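PDB 2VSH: 2-c-methyl-d-erythritol 4-phosphate cytidylyltransferase from Streptococcus pneumoniae, which catalyses the transfer of the cytidylyl group of CTP to D-ribitol 5-phosphate, giving CDP-ribitol for teichoic acid precursors. Local coordinates for residues A84-S89 and T111-R116; A136-V141 and D196-F201. All blocks are in the same frame, centred on the assembly; numbering follows the deposited sequence.

In the fold
Both contacts face the same mixed sheet, and their centres lie about 13 Å apart. Contact 1 joins the start of helix 86-100 to the end of strand 108-113, in the region that probably receives CTP. It is partly buried, small and ionic: one arginine-aspartate pair extended by a second arginine. Contact 2 lies wholly in buried surroundings, where helix 197-203 rests on strand 136-142 near the second subunit. No direct hydrogen bond crosses it; it is made of a cysteine sulfur against an aspartate and a methyl over a ring. The two contacts adjoin through Asn87, whose amide packs on Ala197 and Ile200, so the first turns of both helices are neighbours.

Contact 1. Residues A84-S89 and T111-R116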
ATOM      1  N   ALA A  84       5.472 -18.124 -16.533  1.00 34.71           N
ATOM      2  CA  ALA A  84       4.590 -18.383 -15.395  1.00 36.40           C
ATOM      3  C   ALA A  84       4.700 -17.343 -14.270  1.00 36.09           C
ATOM      4  O   ALA A  84       3.809 -17.226 -13.436  1.00 37.54           O
ATOM      5  CB  ALA A  84       4.829 -19.782 -14.862  1.00 38.49           C
ATOM      6  N   ASP A  85       5.794 -16.595 -14.241  1.00 34.84           N
ATOM      7  CA  ASP A  85       5.964 -15.539 -13.249  1.00 33.74           C
ATOM      8  C   ASP A  85       6.694 -14.380 -13.911  1.00 31.90           C
ATOM      9  O   ASP A  85       7.187 -14.535 -15.033  1.00 31.62           O
ATOM     10  CB  ASP A  85       6.694 -16.068 -11.993  1.00 35.53           C
ATOM     11  CG  ASP A  85       8.049 -16.705 -12.299  1.00 35.49           C
ATOM     12  OD1 ASP A  85       8.813 -16.185 -13.126  1.00 31.26           O
ATOM     13  OD2 ASP A  85       8.366 -17.732 -11.677  1.00 40.87           O
ATOM     14  N   ARG A  86       6.758 -13.222 -13.255  1.00 30.20           N
ATOM     15  CA  ARG A  86       7.360 -12.068 -13.901  1.00 29.12           C
ATOM     16  C   ARG A  86       8.805 -12.286 -14.377  1.00 27.34           C
ATOM     17  O   ARG A  86       9.145 -11.852 -15.469  1.00 25.98           O
ATOM     18  CB  ARG A  86       7.226 -10.771 -13.081  1.00 28.72           C
ATOM     19  CG  ARG A  86       7.673 -10.839 -11.618  1.00 32.57           C
ATOM     20  CD  ARG A  86       7.356  -9.527 -10.840  1.00 31.86           C
ATOM     21  NE  ARG A  86       7.722  -8.332 -11.614  1.00 34.79           N
ATOM     22  CZ  ARG A  86       6.871  -7.404 -12.045  1.00 35.95           C
ATOM     23  NH1 ARG A  86       5.568  -7.486 -11.756  1.00 36.78           N
ATOM     24  NH2 ARG A  86       7.332  -6.372 -12.758  1.00 35.44           N
ATOM     25  N   ASN A  87       9.645 -12.950 -13.573  1.00 26.83           N
ATOM     26  CA  ASN A  87      11.060 -13.115 -13.950  1.00 25.81           C
ATOM     27  C   ASN A  87      11.241 -14.052 -15.150  1.00 25.45           C
ATOM     28  O   ASN A  87      12.149 -13.876 -15.950  1.00 24.31           O
ATOM     29  CB  ASN A  87      11.896 -13.604 -12.758  1.00 27.42           C
ATOM     30  CG  ASN A  87      12.226 -12.491 -11.777  1.00 26.21           C
ATOM     31  OD1 ASN A  87      12.346 -11.325 -12.152  1.00 24.02           O
ATOM     32  ND2 ASN A  87      12.356 -12.849 -10.510  1.00 27.53           N
ATOM     33  N   THR A  88      10.372 -15.051 -15.265  1.00 25.70           N
ATOM     34  CA  THR A  88      10.383 -15.931 -16.431  1.00 26.09           C
ATOM     35  C   THR A  88       9.957 -15.122 -17.661  1.00 23.87           C
ATOM     36  O   THR A  88      10.446 -15.352 -18.749  1.00 23.87           O
ATOM     37  CB  THR A  88       9.479 -17.172 -16.232  1.00 27.84           C
ATOM     38  OG1 THR A  88       9.816 -17.804 -14.995  1.00 30.28           O
ATOM     39  CG2 THR A  88       9.705 -18.202 -17.352  1.00 29.37           C
ATOM     40  N   SER A  89       9.047 -14.177 -17.473  1.00 22.58           N
ATOM     41  CA  SER A  89       8.618 -13.311 -18.572  1.00 21.82           C
ATOM     42  C   SER A  89       9.762 -12.394 -18.981  1.00 20.99           C
ATOM     43  O   SER A  89      10.012 -12.202 -20.175  1.00 21.68           O
ATOM     44  CB  SER A  89       7.375 -12.498 -18.194  1.00 20.97           C
ATOM     45  OG  SER A  89       6.254 -13.353 -18.074  1.00 23.62           O
ATOM     46  N   THR A 111      12.103  -2.651 -18.064  1.00 16.83           N
ATOM     47  CA  THR A 111      10.957  -3.508 -17.772  1.00 16.38           C
ATOM     48  C   THR A 111       9.857  -2.748 -17.033  1.00 16.52           C
ATOM     49  O   THR A 111      10.140  -1.904 -16.183  1.00 16.44           O
ATOM     50  CB  THR A 111      11.329  -4.805 -16.970  1.00 17.74           C
ATOM     51  OG1 THR A 111      11.679  -4.470 -15.619  1.00 16.64           O
ATOM     52  CG2 THR A 111      12.474  -5.574 -17.647  1.00 17.24           C
ATOM     53  N   HIS A 112       8.596  -3.043 -17.373  1.00 15.82           N
ATOM     54  CA  HIS A 112       7.477  -2.265 -16.853  1.00 15.82           C
ATOM     55  C   HIS A 112       6.182  -3.076 -16.922  1.00 16.13           C
ATOM     56  O   HIS A 112       5.943  -3.782 -17.906  1.00 16.76           O
ATOM     57  CB  HIS A 112       7.335  -0.946 -17.651  1.00 15.08           C
ATOM     58  CG  HIS A 112       6.305  -0.010 -17.098  1.00 15.41           C
ATOM     59  ND1 HIS A 112       6.456   0.627 -15.884  1.00 16.05           N
ATOM     60  CD2 HIS A 112       5.102   0.385 -17.585  1.00 14.74           C
ATOM     61  CE1 HIS A 112       5.396   1.390 -15.657  1.00 15.92           C
ATOM     62  NE2 HIS A 112       4.553   1.247 -16.666  1.00 15.46           N
ATOM     63  N   ASP A 113       5.363  -2.975 -15.878  1.00 16.52           N
ATOM     64  CA  ASP A 113       4.052  -3.649 -15.813  1.00 17.25           C
ATOM     65  C   ASP A 113       3.120  -3.142 -16.905  1.00 16.96           C
ATOM     66  O   ASP A 113       2.981  -1.933 -17.067  1.00 16.33           O
ATOM     67  CB  ASP A 113       3.367  -3.346 -14.477  1.00 17.44           C
ATOM     68  CG  ASP A 113       4.078  -3.956 -13.285  1.00 19.25           C
ATOM     69  OD1 ASP A 113       4.728  -5.013 -13.431  1.00 21.12           O
ATOM     70  OD2 ASP A 113       3.965  -3.377 -12.187  1.00 19.02           O
ATOM     71  N   SER A 114       2.423  -4.050 -17.592  1.00 17.25           N
ATOM     72  CA  SER A 114       1.409  -3.648 -18.585  1.00 17.06           C
ATOM     73  C   SER A 114       0.282  -2.826 -17.984  1.00 17.15           C
ATOM     74  O   SER A 114      -0.285  -1.977 -18.668  1.00 17.10           O
ATOM     75  CB  SER A 114       0.802  -4.860 -19.284  1.00 17.10           C
ATOM     76  OG  SER A 114       0.130  -5.655 -18.332  1.00 18.36           O
ATOM     77  N   VAL A 115      -0.045  -3.097 -16.717  1.00 17.53           N
ATOM     78  CA  VAL A 115      -1.167  -2.428 -16.033  1.00 18.29           C
ATOM     79  C   VAL A 115      -0.773  -1.152 -15.288  1.00 18.15           C
ATOM     80  O   VAL A 115      -1.491  -0.674 -14.395  1.00 19.87           O
ATOM     81  CB  VAL A 115      -1.916  -3.379 -15.086  1.00 19.15           C
ATOM     82  CG1 VAL A 115      -2.711  -4.413 -15.893  1.00 18.29           C
ATOM     83  CG2 VAL A 115      -0.932  -4.036 -14.070  1.00 18.77           C
ATOM     84  N   ARG A 116       0.361  -0.599 -15.675  1.00 17.63           N
ATOM     85  CA  ARG A 116       0.784   0.713 -15.206  1.00 18.01           C
ATOM     86  C   ARG A 116       0.788   1.710 -16.379  1.00 17.96           C
ATOM     87  O   ARG A 116       1.855   2.096 -16.855  1.00 16.97           O
ATOM     88  CB  ARG A 116       2.155   0.639 -14.552  1.00 17.32           C
ATOM     89  CG  ARG A 116       2.140   0.080 -13.123  1.00 18.87           C
ATOM     90  CD  ARG A 116       3.496   0.262 -12.464  1.00 17.45           C
ATOM     91  NE  ARG A 116       3.650  -0.619 -11.304  1.00 18.71           N
ATOM     92  CZ  ARG A 116       3.426  -0.270 -10.040  1.00 19.69           C
ATOM     93  NH1 ARG A 116       3.025   0.951  -9.734  1.00 22.13           N
ATOM     94  NH2 ARG A 116       3.596  -1.156  -9.069  1.00 20.27           N
TER
HETATM   95  O   HOH W   1      10.111  -5.466 -13.423  1.00 15.44           O
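Arg86 leaves the helix with CG lodged between its backbone N and carbonyl carbon (chi1 51°), and its chain bends at chi3 (-45°), a course that delivers its guanidinium to Asp113. Both terminal nitrogens settle on a single oxygen: NH2 of Arg86 lies 3.0 Å from Asp113 OD1, and NH1 of Arg86 lies 3.1 Å from the same OD1. That oxygen sits at the guanidinium edge, close to its plane, and receives both donors on its syn side, each somewhat out of the carboxylate plane. The two flat groups stand 77° apart, so the pair forms a forked end-on salt bridge instead of the side-by-side, two-oxygen kind. OD2 of Asp113 accepts from Arg116 NE at 2.9 Å, on the anti side and tilted out of the carboxylate plane, with Lys219 a long, weak second partner; Arg86, Asp113 and Arg116 make one ionic network. In this GT-A-type nucleotidyltransferase fold, the network links the 84-89 turn and helix start to the end of strand 108-113; residues 84-89 and Ser114 are all likely CTP-binding positions. Asp85 is the N-cap of helix 86-100, with OD1 accepting from Thr88 N at 2.9 Å. Beyond Asp113 the chain makes a type I turn to Arg116, whose carbonyl O takes the ring NE2 of His112 at 2.8 Å, in the ring plane and on a carbonyl lone pair. A water bridges the Arg86 guanidinium to the strand: it accepts from Arg86 NH2 at 3.0 Å and donates to Thr111 OG1 at 2.9 Å. Leu8, another likely CTP-binding residue, packs against Arg86 and Ser89 from strand 3-9.

Contact 2. Residues A136-V141 and D196-F201; sequences AVDTVV and DACKIF
Immediately ahead of the helical turn that sets Cys198 against Asp138, the carboxylate of Asp196 caps the helix: its OD2 accepts from Lys199 N at 2.9 Å through the anti lone pair. The cap closes the first turn, which starts at Ala197 and carries Cys198. Asp138 turns its CG away from its own backbone N (chi1 -161°), which brings the carboxylate alongside the cysteine. There SG of Cys198 lies 3.5 Å from Asp138 CG and 3.6 Å from Asp138 CB, while Cys198 CB comes within 3.8 Å of Asp138 OD2. The sulfur also lies 3.7 Å from the carbonyl O of Val137, and so is wedged against both backbone and side chain of the strand. The carboxylates of Asp138 and Asp196 approach with OD2 to OD2 at 4.9 Å. Two carboxylates this near may raise the proton affinity of one of them. Toward the start of the strand and a turn later in the helix, the methyl of Ala136 sits over one face of the Phe201 ring, its CB 4.1 Å from the centroid and 18° off the normal, a CH-pi contact displaced toward the rim. The axes of helix segment 197-201 and strand 136-141 make 137° between their N-to-C directions, so they run closer to antiparallel than parallel. From the second subunit, Ile159 packs on Cys198 and Asp196, and Ile156 on Asp138. Within the chain, strand 136-142 lies between strands 165-175 and 208-212, while helix 197-203 rests on this part of the sheet, with Phe201 meeting the ring of Phe174, Val208 of strand 208-212 and Leu182 of helix 176-184.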
ATOM      1  N   ALA A 136      21.476  -1.635 -11.723  1.00 20.34           N
ATOM      2  CA  ALA A 136      20.051  -1.662 -12.035  1.00 19.37           C
ATOM      3  C   ALA A 136      19.352  -0.426 -11.471  1.00 19.62           C
ATOM      4  O   ALA A 136      19.960   0.357 -10.744  1.00 19.95           O
ATOM      5  CB  ALA A 136      19.403  -2.953 -11.507  1.00 19.08           C
ATOM      6  N   VAL A 137      18.085  -0.246 -11.834  1.00 18.99           N
ATOM      7  CA  VAL A 137      17.294   0.892 -11.367  1.00 19.78           C
ATOM      8  C   VAL A 137      15.924   0.375 -10.965  1.00 20.00           C
ATOM      9  O   VAL A 137      15.339  -0.436 -11.662  1.00 19.61           O
ATOM     10  CB  VAL A 137      17.106   1.968 -12.492  1.00 19.47           C
ATOM     11  CG1 VAL A 137      16.431   3.242 -11.924  1.00 19.83           C
ATOM     12  CG2 VAL A 137      18.427   2.316 -13.137  1.00 19.74           C
ATOM     13  N   ASP A 138      15.426   0.843  -9.830  1.00 20.77           N
ATOM     14  CA  ASP A 138      14.101   0.481  -9.383  1.00 19.93           C
ATOM     15  C   ASP A 138      13.351   1.786  -9.216  1.00 19.88           C
ATOM     16  O   ASP A 138      13.828   2.699  -8.536  1.00 20.71           O
ATOM     17  CB  ASP A 138      14.206  -0.231  -8.032  1.00 20.82           C
ATOM     18  CG  ASP A 138      12.984  -1.039  -7.682  1.00 21.79           C
ATOM     19  OD1 ASP A 138      12.003  -1.045  -8.452  1.00 22.91           O
ATOM     20  OD2 ASP A 138      13.009  -1.688  -6.604  1.00 24.79           O
ATOM     21  N   THR A 139      12.174   1.877  -9.825  1.00 19.64           N
ATOM     22  CA  THR A 139      11.342   3.069  -9.688  1.00 19.02           C
ATOM     23  C   THR A 139      10.499   2.960  -8.436  1.00 19.96           C
ATOM     24  O   THR A 139       9.693   2.027  -8.280  1.00 20.02           O
ATOM     25  CB  THR A 139      10.467   3.314 -10.923  1.00 17.90           C
ATOM     26  OG1 THR A 139      11.255   3.195 -12.106  1.00 17.09           O
ATOM     27  CG2 THR A 139       9.906   4.706 -10.903  1.00 18.36           C
ATOM     28  N   VAL A 140      10.673   3.931  -7.548  1.00 20.66           N
ATOM     29  CA  VAL A 140      10.007   3.921  -6.260  1.00 22.07           C
ATOM     30  C   VAL A 140       9.416   5.283  -5.896  1.00 22.99           C
ATOM     31  O   VAL A 140       9.803   6.309  -6.463  1.00 23.59           O
ATOM     32  CB  VAL A 140      10.966   3.470  -5.122  1.00 23.24           C
ATOM     33  CG1 VAL A 140      11.621   2.118  -5.448  1.00 22.80           C
ATOM     34  CG2 VAL A 140      12.052   4.537  -4.869  1.00 23.73           C
ATOM     35  N   VAL A 141       8.494   5.269  -4.940  1.00 24.93           N
ATOM     36  CA  VAL A 141       7.999   6.471  -4.271  1.00 26.83           C
ATOM     37  C   VAL A 141       8.137   6.263  -2.759  1.00 28.05           C
ATOM     38  O   VAL A 141       8.251   5.125  -2.295  1.00 26.33           O
ATOM     39  CB  VAL A 141       6.507   6.780  -4.621  1.00 28.41           C
ATOM     40  CG1 VAL A 141       6.381   7.265  -6.048  1.00 28.30           C
ATOM     41  CG2 VAL A 141       5.603   5.582  -4.372  1.00 29.08           C
ATOM     42  N   ASP A 196      11.116 -10.620  -7.405  1.00 25.95           N
ATOM     43  CA  ASP A 196      11.323  -9.275  -7.909  1.00 25.62           C
ATOM     44  C   ASP A 196      12.683  -9.222  -8.583  1.00 25.89           C
ATOM     45  O   ASP A 196      13.667  -9.758  -8.051  1.00 26.55           O
ATOM     46  CB  ASP A 196      11.230  -8.282  -6.740  1.00 25.96           C
ATOM     47  CG  ASP A 196      11.484  -6.853  -7.161  1.00 26.19           C
ATOM     48  OD1 ASP A 196      10.519  -6.093  -7.348  1.00 25.87           O
ATOM     49  OD2 ASP A 196      12.655  -6.477  -7.305  1.00 26.40           O
ATOM     50  N   ALA A 197      12.744  -8.580  -9.747  1.00 24.82           N
ATOM     51  CA  ALA A 197      13.969  -8.548 -10.544  1.00 24.32           C
ATOM     52  C   ALA A 197      15.066  -7.771  -9.821  1.00 24.54           C
ATOM     53  O   ALA A 197      16.216  -8.215  -9.760  1.00 25.05           O
ATOM     54  CB  ALA A 197      13.697  -7.954 -11.936  1.00 24.25           C
ATOM     55  N   CYS A 198      14.707  -6.621  -9.256  1.00 23.59           N
ATOM     56  CA  CYS A 198      15.670  -5.827  -8.487  1.00 23.74           C
ATOM     57  C   CYS A 198      16.215  -6.568  -7.256  1.00 23.63           C
ATOM     58  O   CYS A 198      17.392  -6.431  -6.920  1.00 24.44           O
ATOM     59  CB  CYS A 198      15.072  -4.473  -8.103  1.00 23.51           C
ATOM     60  SG  CYS A 198      14.838  -3.403  -9.570  1.00 24.62           S
ATOM     61  N   LYS A 199      15.366  -7.347  -6.596  1.00 22.89           N
ATOM     62  CA  LYS A 199      15.779  -8.182  -5.446  1.00 24.18           C
ATOM     63  C   LYS A 199      16.962  -9.100  -5.787  1.00 24.07           C
ATOM     64  O   LYS A 199      17.862  -9.289  -4.974  1.00 26.01           O
ATOM     65  CB  LYS A 199      14.583  -8.999  -4.927  1.00 24.18           C
ATOM     66  CG  LYS A 199      14.866  -9.982  -3.792  1.00 28.11           C
ATOM     67  CD  LYS A 199      15.518  -9.317  -2.585  1.00 32.44           C
ATOM     68  CE  LYS A 199      15.690 -10.278  -1.419  1.00 36.70           C
ATOM     69  NZ  LYS A 199      14.384 -10.560  -0.738  1.00 39.97           N
ATOM     70  N   ILE A 200      16.958  -9.654  -6.997  1.00 23.27           N
ATOM     71  CA  ILE A 200      18.021 -10.547  -7.453  1.00 23.39           C
ATOM     72  C   ILE A 200      19.335  -9.779  -7.538  1.00 23.81           C
ATOM     73  O   ILE A 200      20.357 -10.286  -7.114  1.00 25.34           O
ATOM     74  CB  ILE A 200      17.691 -11.185  -8.815  1.00 22.80           C
ATOM     75  CG1 ILE A 200      16.415 -12.037  -8.720  1.00 22.14           C
ATOM     76  CG2 ILE A 200      18.861 -12.032  -9.344  1.00 23.51           C
ATOM     77  CD1 ILE A 200      15.920 -12.508 -10.078  1.00 23.31           C
ATOM     78  N   PHE A 201      19.299  -8.560  -8.083  1.00 23.18           N
ATOM     79  CA  PHE A 201      20.490  -7.701  -8.124  1.00 23.25           C
ATOM     80  C   PHE A 201      20.934  -7.326  -6.704  1.00 23.91           C
ATOM     81  O   PHE A 201      22.120  -7.398  -6.381  1.00 25.05           O
ATOM     82  CB  PHE A 201      20.244  -6.436  -8.989  1.00 22.28           C
ATOM     83  CG  PHE A 201      20.250  -6.696 -10.493  1.00 20.64           C
ATOM     84  CD1 PHE A 201      19.131  -7.248 -11.127  1.00 19.02           C
ATOM     85  CD2 PHE A 201      21.357  -6.366 -11.263  1.00 21.02           C
ATOM     86  CE1 PHE A 201      19.119  -7.495 -12.524  1.00 19.38           C
ATOM     87  CE2 PHE A 201      21.374  -6.602 -12.665  1.00 21.59           C
ATOM     88  CZ  PHE A 201      20.238  -7.173 -13.292  1.00 20.49           C
TER
HETATM   89  O   HOH W   2      11.211  -3.268  -6.190  1.00 12.95           O